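Local coordinates for ABC-type transport auxiliary lipoprotein component domain-containing protein (PDB 2IQI), which is of unknown function but is probably a lipoprotein accessory component of an ABC-type transport system, at residues 32-37 / 101-106; 128-133 / 175-180. All blocks are in the same frame, centred on the assembly; numbering follows the deposited sequence.

Contact 1 (32-37 / 101-106); sequences LLVAKP and YKLAID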
# COMPACT_ATOMS: atom_id res chain seq x y z
N LEU A 32 -1.81 6.55 16.22
CA LEU A 32 -1.06 5.84 15.21
C LEU A 32 -0.08 6.72 14.47
O LEU A 32 -0.42 7.77 13.92
CB LEU A 32 -2.00 5.13 14.23
CG LEU A 32 -1.40 4.21 13.13
CD1 LEU A 32 -0.60 3.04 13.70
CD2 LEU A 32 -2.47 3.70 12.20
N LEU A 33 1.16 6.25 14.46
CA LEU A 33 2.17 6.87 13.64
C LEU A 33 2.39 5.97 12.41
O LEU A 33 2.76 4.80 12.58
CB LEU A 33 3.48 7.09 14.42
CG LEU A 33 4.66 7.38 13.47
CD1 LEU A 33 4.50 8.75 12.89
CD2 LEU A 33 6.05 7.20 14.08
N VAL A 34 2.17 6.51 11.21
CA VAL A 34 2.45 5.77 10.00
C VAL A 34 3.85 6.15 9.54
O VAL A 34 4.09 7.28 9.13
CB VAL A 34 1.39 6.08 8.89
CG1 VAL A 34 1.73 5.37 7.58
CG2 VAL A 34 0.00 5.72 9.35
N ALA A 35 4.79 5.21 9.59
CA ALA A 35 6.14 5.45 9.09
C ALA A 35 6.24 5.64 7.55
O ALA A 35 5.29 5.35 6.80
CB ALA A 35 7.06 4.33 9.55
N LYS A 36 7.39 6.14 7.09
CA LYS A 36 7.70 6.11 5.66
C LYS A 36 7.88 4.65 5.29
O LYS A 36 8.65 3.95 5.94
CB LYS A 36 8.98 6.89 5.31
CG LYS A 36 8.76 8.37 5.06
CD LYS A 36 9.77 8.98 4.05
CE LYS A 36 9.72 10.58 4.05
NZ LYS A 36 11.10 11.31 3.97
N PRO A 37 7.18 4.18 4.24
CA PRO A 37 7.44 2.84 3.70
C PRO A 37 8.85 2.75 3.21
O PRO A 37 9.43 3.75 2.77
CB PRO A 37 6.48 2.76 2.52
CG PRO A 37 5.38 3.72 2.89
CD PRO A 37 6.09 4.86 3.51
N TYR A 101 1.02 3.38 18.85
CA TYR A 101 1.51 2.36 17.88
C TYR A 101 2.18 2.99 16.69
O TYR A 101 1.87 4.13 16.34
CB TYR A 101 0.37 1.45 17.40
CG TYR A 101 -0.20 0.63 18.51
CD1 TYR A 101 0.38 -0.60 18.87
CD2 TYR A 101 -1.31 1.08 19.25
CE1 TYR A 101 -0.14 -1.37 19.92
CE2 TYR A 101 -1.83 0.32 20.30
CZ TYR A 101 -1.24 -0.90 20.63
OH TYR A 101 -1.76 -1.65 21.63
N LYS A 102 3.08 2.23 16.05
CA LYS A 102 3.76 2.65 14.83
C LYS A 102 3.52 1.60 13.74
O LYS A 102 3.81 0.42 13.95
CB LYS A 102 5.26 2.85 15.09
CG LYS A 102 6.13 3.08 13.84
CD LYS A 102 7.59 2.57 14.05
CE LYS A 102 8.62 3.54 13.40
NZ LYS A 102 10.04 3.03 13.40
N LEU A 103 2.98 2.03 12.59
CA LEU A 103 2.78 1.16 11.41
C LEU A 103 3.92 1.31 10.44
O LEU A 103 4.06 2.37 9.79
CB LEU A 103 1.48 1.48 10.69
CG LEU A 103 1.19 0.75 9.39
CD1 LEU A 103 1.08 -0.74 9.58
CD2 LEU A 103 -0.10 1.28 8.81
N ALA A 104 4.73 0.26 10.33
CA ALA A 104 5.86 0.25 9.39
C ALA A 104 5.67 -0.72 8.20
O ALA A 104 5.50 -1.94 8.38
CB ALA A 104 7.15 -0.06 10.14
N ILE A 105 5.74 -0.18 6.99
CA ILE A 105 5.53 -0.95 5.78
C ILE A 105 6.82 -1.11 4.98
O ILE A 105 7.51 -0.16 4.73
CB ILE A 105 4.45 -0.30 4.90
CG1 ILE A 105 3.13 -0.19 5.66
CG2 ILE A 105 4.15 -1.15 3.70
CD1 ILE A 105 2.16 0.79 5.02
N ASP A 106 7.15 -2.33 4.61
CA ASP A 106 8.25 -2.57 3.68
C ASP A 106 7.60 -3.05 2.39
O ASP A 106 6.82 -4.01 2.43
CB ASP A 106 9.20 -3.60 4.24
CG ASP A 106 10.46 -3.75 3.43
OD1 ASP A 106 11.13 -2.71 3.15
OD2 ASP A 106 10.80 -4.93 3.08
O HOH W 1 4.80 2.41 6.88

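Contact 2 (128-133 / 175-180); sequences AKLLHS and GWTLIT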
# COMPACT_ATOMS: atom_id res chain seq x y z
N ALA A 128 3.75 -5.36 6.61
CA ALA A 128 3.51 -4.39 7.66
C ALA A 128 3.89 -4.96 9.00
O ALA A 128 3.55 -6.09 9.33
CB ALA A 128 2.05 -3.98 7.69
N LYS A 129 4.58 -4.17 9.79
CA LYS A 129 4.75 -4.48 11.18
C LYS A 129 3.98 -3.43 11.92
O LYS A 129 4.01 -2.24 11.52
CB LYS A 129 6.21 -4.35 11.54
CG LYS A 129 7.10 -5.37 10.91
CD LYS A 129 8.48 -5.20 11.42
CE LYS A 129 9.20 -6.49 11.20
NZ LYS A 129 9.34 -6.91 9.77
N LEU A 130 3.30 -3.84 12.97
CA LEU A 130 2.75 -2.92 13.93
C LEU A 130 3.58 -3.05 15.21
O LEU A 130 3.73 -4.14 15.76
CB LEU A 130 1.29 -3.26 14.19
CG LEU A 130 0.59 -2.28 15.13
CD1 LEU A 130 0.52 -0.88 14.45
CD2 LEU A 130 -0.77 -2.75 15.53
N LEU A 131 4.16 -1.95 15.65
CA LEU A 131 5.00 -1.90 16.85
C LEU A 131 4.31 -1.09 17.92
O LEU A 131 3.56 -0.15 17.63
CB LEU A 131 6.33 -1.25 16.53
CG LEU A 131 7.24 -2.08 15.62
CD1 LEU A 131 8.38 -1.24 15.05
CD2 LEU A 131 7.81 -3.28 16.42
N HIS A 132 4.57 -1.46 19.17
CA HIS A 132 4.08 -0.73 20.33
C HIS A 132 5.21 0.23 20.66
O HIS A 132 6.31 -0.21 21.02
CB HIS A 132 3.77 -1.71 21.47
CG HIS A 132 3.05 -1.09 22.63
ND1 HIS A 132 3.61 -1.01 23.89
CD2 HIS A 132 1.84 -0.50 22.72
CE1 HIS A 132 2.77 -0.41 24.71
NE2 HIS A 132 1.68 -0.09 24.02
N SER A 133 4.98 1.54 20.51
CA SER A 133 6.10 2.52 20.51
C SER A 133 7.01 2.45 21.75
O SER A 133 8.24 2.58 21.65
CB SER A 133 5.61 3.96 20.29
OG SER A 133 4.66 4.02 19.24
N GLY A 175 -7.55 -2.17 8.03
CA GLY A 175 -8.46 -2.98 8.81
C GLY A 175 -7.64 -3.85 9.70
O GLY A 175 -8.03 -4.15 10.82
N TRP A 176 -6.47 -4.23 9.24
CA TRP A 176 -5.65 -5.14 10.03
C TRP A 176 -4.94 -4.37 11.10
O TRP A 176 -4.61 -4.93 12.14
CB TRP A 176 -4.66 -5.85 9.14
CG TRP A 176 -3.66 -6.63 9.81
CD1 TRP A 176 -3.77 -7.93 10.20
CD2 TRP A 176 -2.35 -6.20 10.15
NE1 TRP A 176 -2.59 -8.34 10.79
CE2 TRP A 176 -1.71 -7.28 10.78
CE3 TRP A 176 -1.66 -4.98 10.02
CZ2 TRP A 176 -0.39 -7.20 11.26
CZ3 TRP A 176 -0.34 -4.90 10.51
CH2 TRP A 176 0.27 -6.00 11.11
N THR A 177 -4.68 -3.09 10.84
CA THR A 177 -4.00 -2.22 11.79
C THR A 177 -4.92 -1.89 12.95
O THR A 177 -4.52 -1.96 14.11
CB THR A 177 -3.54 -0.91 11.14
OG1 THR A 177 -2.69 -1.25 10.04
CG2 THR A 177 -2.73 -0.06 12.14
N LEU A 178 -6.16 -1.52 12.63
CA LEU A 178 -7.15 -1.24 13.64
C LEU A 178 -7.46 -2.46 14.47
O LEU A 178 -7.56 -2.34 15.67
CB LEU A 178 -8.43 -0.73 13.03
CG LEU A 178 -8.27 0.56 12.26
CD1 LEU A 178 -9.60 0.86 11.73
CD2 LEU A 178 -7.71 1.71 13.15
N ILE A 179 -7.67 -3.62 13.84
CA ILE A 179 -8.07 -4.81 14.60
C ILE A 179 -6.89 -5.31 15.44
O ILE A 179 -7.04 -5.52 16.66
CB ILE A 179 -8.68 -5.89 13.68
CG1 ILE A 179 -10.07 -5.43 13.26
CG2 ILE A 179 -8.73 -7.27 14.36
CD1 ILE A 179 -10.64 -6.22 12.13
N THR A 180 -5.72 -5.46 14.82
CA THR A 180 -4.57 -5.94 15.55
C THR A 180 -4.20 -4.96 16.69
O THR A 180 -3.97 -5.37 17.82
CB THR A 180 -3.35 -6.17 14.64
OG1 THR A 180 -3.72 -6.96 13.49
CG2 THR A 180 -2.27 -6.87 15.41

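Contact 1 (32-37 / 101-106)
Leu32 lays its CD1 methyl across the backbone of the neighbouring strand, 4.1 Å from Tyr101 CB and 4.0 Å from Leu103 CB, so that one branch bridges two side chains of the same sheet face. The leucine's CG lies anti to N (chi1 -175°), and the second torsion (chi2 60°) then turns CD1 toward the 101-106 strand. Val34 follows on this face and meets Leu103 more loosely through CG2. Helices 69-82 and 155-185 close over the row: Phe81 and Thr177 reach Leu32, and Thr177 also touches Leu103. On the other face Leu33 and Lys102 run side by side in the same direction, Leu33 CD2 4.1 Å from Lys102 CG, the aliphatic part of the lysine serving as an apolar neighbour.

Between the two rows of side chains the strands are joined by a parallel ladder. Leu33 donates from N to Tyr101 O and accepts at O from Leu103 N, the second bond being 2.8 Å long. Ala35 N then reaches Leu103 O. Beyond it the direct bonding gives way to a water, which donates to Ala35 O and Leu103 O and accepts from Ile105 N, while Pro37 CA makes a CA-H...O contact with Ile105 O. The tyrosine ring leads away from strand 31-34, its OH hydrogen-bonded to Asp184. A regular parallel pair that frays through a bridging water is seen here where strand 31-34 ends, at the parallel side of a mixed sheet packed against helices, an alpha+beta architecture.

Contact 2 (128-133 / 175-180)
Strand 128-132 and helix 175-180 run roughly in the same direction, their axes inclined by 29° and 9.9 Å apart at closest approach, a separation that leaves side chains to span the gap. The nearest CA atoms are those of Leu130 and Thr177, 7.1 Å apart. Alternate strand residues, Ala128 and Leu130, direct their side chains at the helix, whereas Lys129 between them points away.

Trp176 spans much of the gap. With CG anti to N (chi1 171°), its indole reaches out to the strand and brings the six-membered ring to Ala128, whose CB lies 3.8 Å from CZ3. The outer corner, CH2, sits 4.2 Å from Leu130 CB, and Leu130 N lies at the ring edge, near its plane. Leu130 forks between Thr177 and Thr180: CD1 meets Thr177 CG2 at 4.1 Å, the two side chains crossing obliquely, while CD2 turns to Thr180 and comes within 4.4 Å of its CB.

The threonine hydroxyls are satisfied by the helix itself. Thr180 OG1 donates to Trp176 O (2.6 Å), an oxygen that also accepts from Thr180 N, and the same OG1 stands above one face of the indole toward its rim. Thr177 OG1 bonds to Leu173 O. Phe144 meets the tryptophan edge-to-face, adding strand 137-149 to the cluster. Apolar side chains bridging a helix and the sheet beneath it make this a typical piece of the hydrophobic core of an alpha+beta fold in which helices pack on a mixed sheet.

Overall arrangement
Both contacts belong to one helix-against-sheet body, with centres 9 Å apart on the same side of the chain's centre. Contact 1 lies within the sheet, and its chemistry is mainly that of backbone amides and carbonyls; contact 2 joins sheet to helix and depends on apolar side chains. Strands 101-110 and 121-132 are antiparallel neighbours, and probable hydrogen bonds from Lys102 N to Leu131 O and from Lys129 N to Ala104 O couple the two sites directly. Thr177 belongs to both surroundings, since helix 155-185 backs strands 31-34, 101-110 and 121-132 alike. Contact 2 is buried, whereas contact 1 is only partly so, reaching an exposed lysine at Lys36.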